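Local structure of porin (Rhodobacter capsulatus, 2POR) at residues R9-M13 with Y91-D95; P103-G107 with Y167-D171; Y200-L206 with A226-Y232; G274-G280 with D294-K300. The protein forms homotrimers whose barrels are channels in the outer membrane through which small hydrophilic solutes, up to about 0.6 kDa, diffuse passively. One frame throughout, in Å; residues are numbered along the deposited sequence. Where two conformers were deposited one is given.

Contact 1 of 4, residues R9-M13 with Y91-D95; sequences RMGVM and YTDLD. With CA (calcium ion), chain C.
With chi1 at 71°, R9 sends CG up between its own backbone N and carbonyl carbon, and the extended chain beyond carries the guanidinium past Y91 to T92. On the way CB meets the edge of the Y91 ring, 3.9 Å from CD1, and the guanidinium and ring planes stand 84° apart. T92 CA sits 3.6 Å over the centre of the guanidinium. One water accepts a hydrogen bond from R9 NH1 and donates one to Y91 O, 2.8 Å from each; a second links NH1 to T92 O. Cutting R9 back to an alanine is likely to leave both waters without the NH1 donor they share and the T92 backbone without its flat cover. The Y91 ring lies against M10 and G11, and its hydroxyl is hydrogen-bonded to S22 O. D93 and D95 both chelate one calcium ion, completed by N100, D101 and waters. The loop between helix 78-83 and strand 118-125 here lies against the inner barrel wall, like the pore-narrowing loop of porins.

Contact 2 of 4, residues P103-G107 with Y167-D171; sequences PYLTG and YEKID
E168 reaches from its strand to the backbone amides of L105 and T106. CB lies 4.1 Å from the methyl CG2 of T106. The chain then runs out extended beyond CG (chi2 -170°), which sets the carboxylate beneath two successive loop amides. OE2 takes the N-H of L105 at 3.0 Å, the donor standing 41° out of the carboxylate plane, and also lies at the edge of the Y104 ring, near the ring plane and 3.7 Å from CD1. OE1 accepts twice, from T106 N at 3.0 Å, again from above the plane, and from T106 OG1 at 2.9 Å on the anti side, 16° out of plane. Three bonds thus hold a buried carboxylate against the long loop between helix 78-83 and strand 118-125, folded into the barrel as is the pore-narrowing loop of porins. E185 brings a second carboxylate close to OE2, probably favouring a proton on one of the pair, though the three donors to E168 would oppose its taking it. L105 CG packs on I170 CD1 at 3.9 Å, and the T106 and I170 side chains run past each other in opposite directions, CG2 3.9 Å from CG1. Y104 OH bonds elsewhere, to G84 O.

Contact 3 of 4, residues Y200-L206 with A226-Y232; sequences YYADGEL and AVDHKAY
The imidazole of H229 lies across the neighbouring strand, with the backbone N of G204 over one face and L206 CG over the opposite one, a CH-pi contact 3.7 Å from the ring centroid and 15° off its normal. E205 N comes to the ring edge, near its plane. The H229 chi1 of 64° folds the ring over G204, where a side chain pointing the same way would be tight against CE1. NE2 is bonded to Q183 OE1. A leucine in place of H229 would probably leave Q183 without this partner and L206 without a flat surface to lie on. At the Y200 end of the pair the tyrosine ring takes Y232 CA over its face, 4.0 Å from the centroid, while its hydroxyl binds Q250. Six backbone hydrogen bonds join the two strands through A202-A231, G204-H229 and L206-V227. On the face carrying Y201, D203 and E205, D203 and K230 run side by side, OD1 4.1 Å from NZ, too far for a salt bridge. The two strands, joined by a connection that includes helix 208-214, are flanked in the barrel by strands 181-192 and 243-254, and L105 of the inward loop packs on L206.

Contact 4 of 4, residues G274-G280 with D294-K300; sequences GASIVGG and DLGVKFK. With C8E ((hydroxyethyloxy)tri(ethyloxy)octane), chain F; C8E ((hydroxyethyloxy)tri(ethyloxy)octane), chain G.
Two detergent molecules lie along the outside of this strand pair, following the face that carries I277, L295 and V297. I277 CD1 is 3.8 Å from C16 of one, whose C10 lies 4.0 Å from V297 CG1; the other runs beside L295, its O9 3.8 Å from CD2. Under them I277 CG1 meets V297 CG1 at 4.0 Å. A275 CB comes to the edge of the F299 ring, 3.7 Å from CD1, and that ring stacks on F41 of a second subunit. On the other face V278 CG2 touches K298 CD, 3.5 Å away, where the lysine chain bends (chi3 72°), and D294 turns its carboxylate to T92 and the backbone N of Y91. G279, G280 and G296 bring no side chains; a CB at G279 would be tight against L295 CD1, and G274 has backbone angles that call for glycine. Seven backbone hydrogen bonds tie the strands, V278 N to G296 O nearly straight at 170°. This is the beta hairpin of the last two barrel strands, its apolar outer face met by detergent and, at A275 and F299, by the second subunit, its inner face more polar, as in outer-membrane porins.

Overall arrangement
Contacts 1 and 2 join the inward loop, which supplies both 91-95 and 103-107, to the wall of the 16-stranded barrel, while contacts 3 and 4 are strand pairs within that wall. Contacts 1 and 4 are adjacent, their centres 8 Å apart: strands 2-14 and 292-300 are neighbours where the last strand meets the first, M10 O lies 2.9 Å from V297 N, and Y91 CD2 is 3.3 Å from G296 N. Both also touch the second subunit. Contacts 2 and 3 have centres 11 Å apart and meet where P103 CD lies 3.3 Å from Y200 OH. Contacts 1 and 2 lie on opposite sides of the chain's centre, 29 Å apart between centres, and the calcium held by D93 and D95 sits on the loop that links them.

Contact 1 of 4, residues R9-M13 with Y91-D95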
loop_
_atom_site.group_PDB
_atom_site.type_symbol
_atom_site.label_atom_id
_atom_site.label_comp_id
_atom_site.label_asym_id
_atom_site.label_seq_id
_atom_site.Cartn_x
_atom_site.Cartn_y
_atom_site.Cartn_z
ATOM N N ARG A 9 -14.544 -2.253 11.204
ATOM C CA ARG A 9 -15.505 -1.666 12.119
ATOM C C ARG A 9 -16.401 -0.752 11.321
ATOM O O ARG A 9 -16.020 -0.327 10.213
ATOM C CB ARG A 9 -14.780 -0.904 13.231
ATOM C CG ARG A 9 -14.128 0.385 12.771
ATOM C CD ARG A 9 -13.180 0.826 13.831
ATOM N NE ARG A 9 -12.696 2.147 13.462
ATOM C CZ ARG A 9 -11.659 2.752 14.065
ATOM N NH1 ARG A 9 -10.948 2.181 15.050
ATOM N NH2 ARG A 9 -11.319 3.975 13.619
ATOM N N MET A 10 -17.624 -0.515 11.749
ATOM C CA MET A 10 -18.531 0.391 11.047
ATOM C C MET A 10 -19.587 0.857 12.025
ATOM O O MET A 10 -19.885 0.152 12.993
ATOM C CB MET A 10 -19.196 -0.249 9.827
ATOM C CG MET A 10 -20.191 -1.339 10.089
ATOM S SD MET A 10 -20.971 -1.797 8.545
ATOM C CE MET A 10 -21.585 -3.279 9.241
ATOM N N GLY A 11 -20.081 2.099 11.928
ATOM C CA GLY A 11 -21.048 2.602 12.894
ATOM C C GLY A 11 -21.158 4.087 12.691
ATOM O O GLY A 11 -20.897 4.563 11.577
ATOM N N VAL A 12 -21.525 4.801 13.740
ATOM C CA VAL A 12 -21.706 6.275 13.726
ATOM C C VAL A 12 -20.925 6.900 14.848
ATOM O O VAL A 12 -20.794 6.305 15.922
ATOM C CB VAL A 12 -23.195 6.698 13.875
ATOM C CG1 VAL A 12 -23.859 6.359 12.552
ATOM C CG2 VAL A 12 -23.913 6.005 15.023
ATOM N N MET A 13 -20.291 8.053 14.610
ATOM C CA MET A 13 -19.431 8.656 15.605
ATOM C C MET A 13 -19.894 10.122 15.725
ATOM O O MET A 13 -20.202 10.751 14.708
ATOM C CB MET A 13 -17.969 8.555 15.121
ATOM C CG MET A 13 -16.954 9.269 16.035
ATOM S SD MET A 13 -16.861 11.074 15.804
ATOM C CE MET A 13 -16.300 11.034 14.127
ATOM N N TYR A 91 -16.145 2.082 19.750
ATOM C CA TYR A 91 -15.761 1.233 18.635
ATOM C C TYR A 91 -14.701 1.889 17.782
ATOM O O TYR A 91 -13.983 1.169 17.109
ATOM C CB TYR A 91 -16.988 0.890 17.793
ATOM C CG TYR A 91 -17.358 1.798 16.625
ATOM C CD1 TYR A 91 -16.843 1.544 15.385
ATOM C CD2 TYR A 91 -18.223 2.862 16.791
ATOM C CE1 TYR A 91 -17.193 2.350 14.330
ATOM C CE2 TYR A 91 -18.588 3.676 15.733
ATOM C CZ TYR A 91 -18.058 3.405 14.516
ATOM O OH TYR A 91 -18.363 4.195 13.451
ATOM N N THR A 92 -14.570 3.238 17.729
ATOM C CA THR A 92 -13.549 3.910 16.904
ATOM C C THR A 92 -12.306 4.229 17.740
ATOM O O THR A 92 -11.342 4.733 17.187
ATOM C CB THR A 92 -14.092 5.256 16.281
ATOM O OG1 THR A 92 -14.445 6.084 17.382
ATOM C CG2 THR A 92 -15.328 5.136 15.451
ATOM N N ASP A 93 -12.266 3.906 19.050
ATOM C CA ASP A 93 -11.234 4.250 20.030
ATOM C C ASP A 93 -11.261 5.767 20.170
ATOM O O ASP A 93 -10.532 6.508 19.484
ATOM C CB ASP A 93 -9.824 3.770 19.595
ATOM C CG ASP A 93 -8.712 4.026 20.595
ATOM O OD1 ASP A 93 -8.908 4.468 21.737
ATOM O OD2 ASP A 93 -7.553 3.790 20.269
ATOM N N LEU A 94 -12.174 6.240 21.023
ATOM C CA LEU A 94 -12.466 7.680 21.133
ATOM C C LEU A 94 -11.384 8.421 21.876
ATOM O O LEU A 94 -11.534 8.752 23.045
ATOM C CB LEU A 94 -13.783 7.923 21.859
ATOM C CG LEU A 94 -15.044 7.553 21.165
ATOM C CD1 LEU A 94 -16.204 7.580 22.182
ATOM C CD2 LEU A 94 -15.262 8.482 19.996
ATOM N N ASP A 95 -10.276 8.710 21.214
ATOM C CA ASP A 95 -9.171 9.410 21.834
ATOM C C ASP A 95 -9.205 10.925 21.626
ATOM O O ASP A 95 -8.312 11.661 22.020
ATOM C CB ASP A 95 -7.898 8.933 21.268
ATOM C CG ASP A 95 -7.487 7.566 21.744
ATOM O OD1 ASP A 95 -7.796 7.161 22.850
ATOM O OD2 ASP A 95 -6.821 6.868 20.998
HETATM CA CA CA C . -6.673 4.855 22.287
HETATM O O HOH W 1 -11.512 -0.033 16.726
HETATM O O HOH W 2 -8.786 4.412 15.617
HETATM O O HOH W 3 -6.251 2.561 22.814
HETATM O O HOH W 4 -4.845 4.526 21.027
#

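Contact 2 of 4, residues P103-G107 with Y167-D171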
loop_
_atom_site.group_PDB
_atom_site.type_symbol
_atom_site.label_atom_id
_atom_site.label_comp_id
_atom_site.label_asym_id
_atom_site.label_seq_id
_atom_site.Cartn_x
_atom_site.Cartn_y
_atom_site.Cartn_z
ATOM N N PRO A 103 0.192 8.322 28.984
ATOM C CA PRO A 103 1.080 9.293 28.346
ATOM C C PRO A 103 2.539 8.957 28.495
ATOM O O PRO A 103 3.265 9.605 29.262
ATOM C CB PRO A 103 0.676 10.622 28.986
ATOM C CG PRO A 103 0.245 10.233 30.382
ATOM C CD PRO A 103 -0.483 8.924 30.156
ATOM N N TYR A 104 3.010 7.927 27.783
ATOM C CA TYR A 104 4.412 7.596 27.876
ATOM C C TYR A 104 5.195 8.638 27.088
ATOM O O TYR A 104 4.736 9.148 26.069
ATOM C CB TYR A 104 4.698 6.183 27.308
ATOM C CG TYR A 104 3.958 5.113 28.120
ATOM C CD1 TYR A 104 4.459 4.729 29.343
ATOM C CD2 TYR A 104 2.795 4.523 27.637
ATOM C CE1 TYR A 104 3.785 3.755 30.070
ATOM C CE2 TYR A 104 2.129 3.548 28.366
ATOM C CZ TYR A 104 2.647 3.184 29.583
ATOM O OH TYR A 104 2.025 2.264 30.375
ATOM N N LEU A 105 6.384 8.926 27.598
ATOM C CA LEU A 105 7.266 9.889 26.979
ATOM C C LEU A 105 7.958 9.356 25.733
ATOM O O LEU A 105 8.187 10.131 24.805
ATOM C CB LEU A 105 8.326 10.367 28.037
ATOM C CG LEU A 105 9.371 11.486 27.668
ATOM C CD1 LEU A 105 8.627 12.804 27.446
ATOM C CD2 LEU A 105 10.396 11.648 28.774
ATOM N N THR A 106 8.352 8.062 25.631
ATOM C CA THR A 106 9.156 7.598 24.498
ATOM C C THR A 106 8.479 6.440 23.740
ATOM O O THR A 106 7.436 5.948 24.202
ATOM C CB THR A 106 10.611 7.173 24.985
ATOM O OG1 THR A 106 10.494 5.929 25.695
ATOM C CG2 THR A 106 11.306 8.275 25.852
ATOM N N GLY A 107 9.066 6.028 22.599
ATOM C CA GLY A 107 8.619 4.900 21.787
ATOM C C GLY A 107 7.287 5.241 21.199
ATOM O O GLY A 107 6.810 6.377 21.294
ATOM N N TYR A 167 11.338 4.229 33.710
ATOM C CA TYR A 167 11.999 5.474 33.656
ATOM C C TYR A 167 12.314 5.650 32.199
ATOM O O TYR A 167 12.985 4.863 31.536
ATOM C CB TYR A 167 13.218 5.371 34.479
ATOM C CG TYR A 167 13.993 6.638 34.342
ATOM C CD1 TYR A 167 13.561 7.805 34.953
ATOM C CD2 TYR A 167 15.112 6.597 33.540
ATOM C CE1 TYR A 167 14.289 8.959 34.735
ATOM C CE2 TYR A 167 15.837 7.747 33.315
ATOM C CZ TYR A 167 15.415 8.914 33.915
ATOM O OH TYR A 167 16.144 10.056 33.660
ATOM N N GLU A 168 11.923 6.828 31.769
ATOM C CA GLU A 168 12.067 7.237 30.391
ATOM C C GLU A 168 12.754 8.592 30.239
ATOM O O GLU A 168 12.520 9.501 31.046
ATOM C CB GLU A 168 10.715 7.355 29.769
ATOM C CG GLU A 168 9.702 6.225 29.953
ATOM C CD GLU A 168 8.513 6.428 29.046
ATOM O OE1 GLU A 168 8.610 6.144 27.858
ATOM O OE2 GLU A 168 7.474 6.867 29.496
ATOM N N LYS A 169 13.567 8.767 29.219
ATOM C CA LYS A 169 14.147 10.072 28.961
ATOM C C LYS A 169 14.397 10.388 27.489
ATOM O O LYS A 169 14.534 9.487 26.643
ATOM C CB LYS A 169 15.427 10.191 29.738
ATOM C CG LYS A 169 16.441 9.201 29.304
ATOM C CD LYS A 169 17.650 9.692 30.005
ATOM C CE LYS A 169 18.763 9.548 28.992
ATOM N NZ LYS A 169 19.905 10.344 29.419
ATOM N N ILE A 170 14.365 11.695 27.134
ATOM C CA ILE A 170 14.694 12.173 25.783
ATOM C C ILE A 170 15.828 13.204 25.940
ATOM O O ILE A 170 15.717 14.154 26.704
ATOM C CB ILE A 170 13.473 12.846 25.051
ATOM C CG1 ILE A 170 12.256 11.911 24.936
ATOM C CG2 ILE A 170 13.966 13.272 23.661
ATOM C CD1 ILE A 170 11.034 12.536 24.270
ATOM N N ASP A 171 16.970 12.969 25.335
ATOM C CA ASP A 171 18.076 13.884 25.255
ATOM C C ASP A 171 17.985 14.707 24.002
ATOM O O ASP A 171 17.940 14.200 22.881
ATOM C CB ASP A 171 19.393 13.184 25.191
ATOM C CG ASP A 171 19.674 12.395 26.451
ATOM O OD1 ASP A 171 19.152 12.747 27.516
ATOM O OD2 ASP A 171 20.406 11.414 26.342
#

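Contact 3 of 4, residues Y200-L206 with A226-Y232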
loop_
_atom_site.group_PDB
_atom_site.type_symbol
_atom_site.label_atom_id
_atom_site.label_comp_id
_atom_site.label_asym_id
_atom_site.label_seq_id
_atom_site.Cartn_x
_atom_site.Cartn_y
_atom_site.Cartn_z
ATOM N N TYR A 200 -1.720 4.198 37.377
ATOM C CA TYR A 200 -0.317 4.570 37.234
ATOM C C TYR A 200 -0.155 5.976 37.836
ATOM O O TYR A 200 -1.142 6.697 37.998
ATOM C CB TYR A 200 0.119 4.598 35.748
ATOM C CG TYR A 200 -0.503 5.764 34.959
ATOM C CD1 TYR A 200 -1.803 5.700 34.467
ATOM C CD2 TYR A 200 0.243 6.944 34.790
ATOM C CE1 TYR A 200 -2.362 6.805 33.819
ATOM C CE2 TYR A 200 -0.309 8.049 34.150
ATOM C CZ TYR A 200 -1.605 7.977 33.670
ATOM O OH TYR A 200 -2.133 9.104 33.051
ATOM N N TYR A 201 1.068 6.349 38.098
ATOM C CA TYR A 201 1.389 7.680 38.504
ATOM C C TYR A 201 2.674 7.962 37.738
ATOM O O TYR A 201 3.568 7.108 37.667
ATOM C CB TYR A 201 1.594 7.692 40.014
ATOM C CG TYR A 201 2.192 9.021 40.442
ATOM C CD1 TYR A 201 1.337 10.093 40.600
ATOM C CD2 TYR A 201 3.568 9.134 40.624
ATOM C CE1 TYR A 201 1.864 11.312 40.946
ATOM C CE2 TYR A 201 4.097 10.358 40.965
ATOM C CZ TYR A 201 3.229 11.429 41.123
ATOM O OH TYR A 201 3.735 12.670 41.470
ATOM N N ALA A 202 2.815 9.168 37.171
ATOM C CA ALA A 202 4.016 9.542 36.418
ATOM C C ALA A 202 4.416 10.957 36.852
ATOM O O ALA A 202 3.559 11.796 37.126
ATOM C CB ALA A 202 3.767 9.585 34.889
ATOM N N ASP A 203 5.694 11.229 36.871
ATOM C CA ASP A 203 6.198 12.492 37.329
ATOM C C ASP A 203 7.472 12.806 36.561
ATOM O O ASP A 203 8.296 11.898 36.343
ATOM C CB ASP A 203 6.447 12.339 38.833
ATOM C CG ASP A 203 6.887 13.612 39.497
ATOM O OD1 ASP A 203 6.050 14.453 39.821
ATOM O OD2 ASP A 203 8.084 13.767 39.665
ATOM N N GLY A 204 7.715 14.052 36.130
ATOM C CA GLY A 204 8.992 14.343 35.493
ATOM C C GLY A 204 9.056 15.777 35.012
ATOM O O GLY A 204 8.457 16.680 35.623
ATOM N N GLU A 205 9.744 15.982 33.897
ATOM C CA GLU A 205 9.775 17.312 33.325
ATOM C C GLU A 205 9.818 17.233 31.827
ATOM O O GLU A 205 10.356 16.294 31.241
ATOM C CB GLU A 205 10.972 18.108 33.819
ATOM C CG GLU A 205 12.317 17.571 33.442
ATOM C CD GLU A 205 13.486 18.289 34.113
ATOM O OE1 GLU A 205 13.376 18.622 35.299
ATOM O OE2 GLU A 205 14.505 18.482 33.430
ATOM N N LEU A 206 9.196 18.243 31.229
ATOM C CA LEU A 206 8.995 18.338 29.799
ATOM C C LEU A 206 9.591 19.635 29.263
ATOM O O LEU A 206 9.759 20.583 30.028
ATOM C CB LEU A 206 7.522 18.342 29.487
ATOM C CG LEU A 206 6.702 17.107 29.829
ATOM C CD1 LEU A 206 5.257 17.346 29.423
ATOM C CD2 LEU A 206 7.312 15.888 29.120
ATOM N N ALA A 226 12.690 23.794 30.955
ATOM C CA ALA A 226 11.892 22.613 31.283
ATOM C C ALA A 226 10.769 22.957 32.268
ATOM O O ALA A 226 10.968 23.861 33.080
ATOM C CB ALA A 226 12.782 21.578 31.901
ATOM N N VAL A 227 9.564 22.361 32.218
ATOM C CA VAL A 227 8.468 22.548 33.181
ATOM C C VAL A 227 8.213 21.222 33.906
ATOM O O VAL A 227 8.404 20.166 33.300
ATOM C CB VAL A 227 7.139 22.981 32.516
ATOM C CG1 VAL A 227 7.294 24.453 32.221
ATOM C CG2 VAL A 227 6.804 22.192 31.244
ATOM N N ASP A 228 7.805 21.172 35.167
ATOM C CA ASP A 228 7.567 19.904 35.860
ATOM C C ASP A 228 6.196 19.432 35.553
ATOM O O ASP A 228 5.306 20.259 35.352
ATOM C CB ASP A 228 7.670 20.047 37.382
ATOM C CG ASP A 228 9.084 20.458 37.805
ATOM O OD1 ASP A 228 10.059 19.823 37.383
ATOM O OD2 ASP A 228 9.216 21.443 38.532
ATOM N N HIS A 229 5.954 18.128 35.526
ATOM C CA HIS A 229 4.606 17.645 35.240
ATOM C C HIS A 229 4.335 16.393 36.056
ATOM O O HIS A 229 5.262 15.729 36.552
ATOM C CB HIS A 229 4.407 17.279 33.736
ATOM C CG HIS A 229 5.278 16.093 33.242
ATOM N ND1 HIS A 229 6.609 15.966 33.201
ATOM C CD2 HIS A 229 4.762 14.912 32.716
ATOM C CE1 HIS A 229 6.917 14.794 32.683
ATOM N NE2 HIS A 229 5.797 14.181 32.399
ATOM N N LYS A 230 3.048 16.130 36.184
ATOM C CA LYS A 230 2.647 14.881 36.736
ATOM C C LYS A 230 1.428 14.411 35.994
ATOM O O LYS A 230 0.724 15.205 35.383
ATOM C CB LYS A 230 2.373 15.049 38.196
ATOM C CG LYS A 230 1.139 15.736 38.685
ATOM C CD LYS A 230 1.430 15.958 40.190
ATOM C CE LYS A 230 2.688 16.848 40.407
ATOM N NZ LYS A 230 3.267 16.792 41.742
ATOM N N ALA A 231 1.220 13.102 35.973
ATOM C CA ALA A 231 0.086 12.493 35.301
ATOM C C ALA A 231 -0.280 11.263 36.139
ATOM O O ALA A 231 0.593 10.614 36.744
ATOM C CB ALA A 231 0.511 12.059 33.907
ATOM N N TYR A 232 -1.550 10.950 36.281
ATOM C CA TYR A 232 -1.961 9.735 36.978
ATOM C C TYR A 232 -3.350 9.337 36.498
ATOM O O TYR A 232 -4.088 10.175 35.955
ATOM C CB TYR A 232 -1.943 9.932 38.524
ATOM C CG TYR A 232 -2.542 11.238 39.011
ATOM C CD1 TYR A 232 -1.710 12.342 39.095
ATOM C CD2 TYR A 232 -3.887 11.328 39.328
ATOM C CE1 TYR A 232 -2.230 13.552 39.490
ATOM C CE2 TYR A 232 -4.416 12.542 39.739
ATOM C CZ TYR A 232 -3.576 13.647 39.812
ATOM O OH TYR A 232 -4.087 14.888 40.187
#

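Contact 4 of 4, residues G274-G280 with D294-K300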
loop_
_atom_site.group_PDB
_atom_site.type_symbol
_atom_site.label_atom_id
_atom_site.label_comp_id
_atom_site.label_asym_id
_atom_site.label_seq_id
_atom_site.Cartn_x
_atom_site.Cartn_y
_atom_site.Cartn_z
ATOM N N GLY A 274 -16.190 -13.390 16.453
ATOM C CA GLY A 274 -15.264 -12.293 16.158
ATOM C C GLY A 274 -16.001 -10.948 16.028
ATOM O O GLY A 274 -15.375 -9.987 15.594
ATOM N N ALA A 275 -17.286 -10.835 16.364
ATOM C CA ALA A 275 -18.045 -9.613 16.219
ATOM C C ALA A 275 -18.567 -9.146 17.559
ATOM O O ALA A 275 -18.896 -9.961 18.426
ATOM C CB ALA A 275 -19.229 -9.828 15.288
ATOM N N SER A 276 -18.600 -7.831 17.784
ATOM C CA SER A 276 -19.133 -7.245 18.995
ATOM C C SER A 276 -19.767 -5.880 18.677
ATOM O O SER A 276 -19.414 -5.247 17.670
ATOM C CB SER A 276 -18.011 -7.108 20.048
ATOM O OG SER A 276 -16.798 -6.551 19.567
ATOM N N ILE A 277 -20.767 -5.467 19.441
ATOM C CA ILE A 277 -21.409 -4.168 19.308
ATOM C C ILE A 277 -20.685 -3.362 20.369
ATOM O O ILE A 277 -20.536 -3.838 21.508
ATOM C CB ILE A 277 -22.905 -4.304 19.614
ATOM C CG1 ILE A 277 -23.565 -5.140 18.568
ATOM C CG2 ILE A 277 -23.582 -2.932 19.617
ATOM C CD1 ILE A 277 -24.992 -5.501 19.024
ATOM N N VAL A 278 -20.149 -2.170 20.062
ATOM C CA VAL A 278 -19.310 -1.394 20.998
ATOM C C VAL A 278 -19.762 0.069 20.930
ATOM O O VAL A 278 -20.034 0.588 19.843
ATOM C CB VAL A 278 -17.805 -1.449 20.608
ATOM C CG1 VAL A 278 -16.996 -0.882 21.736
ATOM C CG2 VAL A 278 -17.348 -2.854 20.316
ATOM N N GLY A 279 -19.842 0.774 22.040
ATOM C CA GLY A 279 -20.243 2.171 22.050
ATOM C C GLY A 279 -19.589 2.825 23.246
ATOM O O GLY A 279 -19.141 2.126 24.164
ATOM N N GLY A 280 -19.480 4.147 23.310
ATOM C CA GLY A 280 -18.814 4.787 24.432
ATOM C C GLY A 280 -18.980 6.297 24.359
ATOM O O GLY A 280 -19.518 6.831 23.389
ATOM N N ASP A 294 -19.676 7.252 20.293
ATOM C CA ASP A 294 -19.864 6.484 19.068
ATOM C C ASP A 294 -20.678 5.233 19.348
ATOM O O ASP A 294 -20.866 4.902 20.535
ATOM C CB ASP A 294 -18.515 6.117 18.471
ATOM C CG ASP A 294 -17.629 5.123 19.205
ATOM O OD1 ASP A 294 -18.069 4.277 19.976
ATOM O OD2 ASP A 294 -16.434 5.179 18.972
ATOM N N LEU A 295 -21.126 4.562 18.300
ATOM C CA LEU A 295 -21.871 3.333 18.445
ATOM C C LEU A 295 -21.696 2.575 17.161
ATOM O O LEU A 295 -22.036 3.075 16.082
ATOM C CB LEU A 295 -23.344 3.628 18.676
ATOM C CG LEU A 295 -24.229 2.342 18.818
ATOM C CD1 LEU A 295 -23.821 1.539 20.053
ATOM C CD2 LEU A 295 -25.674 2.713 18.983
ATOM N N GLY A 296 -21.156 1.356 17.211
ATOM C CA GLY A 296 -20.999 0.601 15.987
ATOM C C GLY A 296 -20.657 -0.846 16.297
ATOM O O GLY A 296 -20.893 -1.318 17.411
ATOM N N VAL A 297 -20.095 -1.543 15.324
ATOM C CA VAL A 297 -19.708 -2.954 15.464
ATOM C C VAL A 297 -18.237 -3.128 15.135
ATOM O O VAL A 297 -17.723 -2.417 14.266
ATOM C CB VAL A 297 -20.580 -3.876 14.534
ATOM C CG1 VAL A 297 -21.996 -3.881 15.069
ATOM C CG2 VAL A 297 -20.683 -3.396 13.114
ATOM N N LYS A 298 -17.494 -3.989 15.814
ATOM C CA LYS A 298 -16.085 -4.233 15.534
ATOM C C LYS A 298 -15.975 -5.694 15.116
ATOM O O LYS A 298 -16.706 -6.512 15.679
ATOM C CB LYS A 298 -15.233 -4.029 16.761
ATOM C CG LYS A 298 -15.051 -2.554 17.059
ATOM C CD LYS A 298 -14.402 -2.437 18.382
ATOM C CE LYS A 298 -12.999 -2.861 18.213
ATOM N NZ LYS A 298 -12.327 -2.742 19.493
ATOM N N PHE A 299 -15.141 -6.061 14.153
ATOM C CA PHE A 299 -15.027 -7.417 13.632
ATOM C C PHE A 299 -13.581 -7.831 13.662
ATOM O O PHE A 299 -12.683 -7.003 13.442
ATOM C CB PHE A 299 -15.499 -7.454 12.203
ATOM C CG PHE A 299 -16.930 -7.029 11.946
ATOM C CD1 PHE A 299 -17.973 -7.485 12.733
ATOM C CD2 PHE A 299 -17.205 -6.200 10.884
ATOM C CE1 PHE A 299 -19.275 -7.118 12.462
ATOM C CE2 PHE A 299 -18.515 -5.847 10.624
ATOM C CZ PHE A 299 -19.554 -6.299 11.404
ATOM N N LYS A 300 -13.266 -9.074 13.951
ATOM C CA LYS A 300 -11.902 -9.572 13.878
ATOM C C LYS A 300 -11.949 -10.729 12.887
ATOM O O LYS A 300 -12.977 -11.442 12.813
ATOM C CB LYS A 300 -11.457 -10.084 15.206
ATOM C CG LYS A 300 -11.345 -9.003 16.227
ATOM C CD LYS A 300 -10.295 -9.359 17.281
ATOM C CE LYS A 300 -10.717 -10.428 18.290
ATOM N NZ LYS A 300 -9.675 -10.622 19.294
HETATM C C1 C8E F . -22.236 4.112 27.317
HETATM C C2 C8E F . -22.166 3.383 25.959
HETATM C C3 C8E F . -23.142 3.855 24.870
HETATM C C4 C8E F . -22.817 5.170 24.149
HETATM C C5 C8E F . -23.861 5.330 23.052
HETATM C C6 C8E F . -23.840 6.688 22.376
HETATM C C7 C8E F . -25.200 6.999 21.723
HETATM C C8 C8E F . -25.388 6.480 20.290
HETATM O O9 C8E F . -26.724 6.285 19.756
HETATM C C10 C8E F . -27.287 7.308 18.899
HETATM C C11 C8E F . -27.372 7.191 17.364
HETATM O O12 C8E F . -28.277 8.104 16.715
HETATM C C13 C8E F . -27.674 9.211 16.015
HETATM C C14 C8E F . -28.055 9.597 14.564
HETATM O O15 C8E F . -27.596 8.882 13.395
HETATM C C16 C8E F . -26.902 9.733 12.467
HETATM C C17 C8E F . -26.665 9.263 11.041
HETATM O O18 C8E F . -25.981 10.117 10.127
HETATM C C19 C8E F . -26.788 10.323 8.966
HETATM C C20 C8E F . -27.494 11.666 8.799
HETATM O O21 C8E F . -28.390 11.720 7.690
HETATM C C1 C8E G . -29.204 6.633 8.994
HETATM C C2 C8E G . -28.464 5.941 10.163
HETATM C C3 C8E G . -27.579 4.846 9.606
HETATM C C4 C8E G . -26.851 4.108 10.713
HETATM C C5 C8E G . -26.007 3.012 10.076
HETATM C C6 C8E G . -25.338 2.128 11.116
HETATM C C7 C8E G . -24.434 1.129 10.425
HETATM C C8 C8E G . -23.692 0.218 11.390
HETATM O O9 C8E G . -24.385 -0.837 12.058
HETATM C C10 C8E G . -24.132 -0.898 13.476
HETATM C C11 C8E G . -24.924 -0.069 14.507
HETATM O O12 C8E G . -24.821 -0.404 15.905
HETATM C C13 C8E G . -25.956 -1.144 16.411
HETATM C C14 C8E G . -26.039 -2.689 16.443
HETATM O O15 C8E G . -26.010 -3.458 15.219
HETATM C C16 C8E G . -25.880 -4.882 15.413
HETATM C C17 C8E G . -26.867 -5.916 14.828
HETATM O O18 C8E G . -28.177 -6.118 15.364
HETATM C C19 C8E G . -28.163 -7.081 16.424
HETATM C C20 C8E G . -28.809 -8.461 16.227
HETATM O O21 C8E G . -28.631 -9.333 17.347
#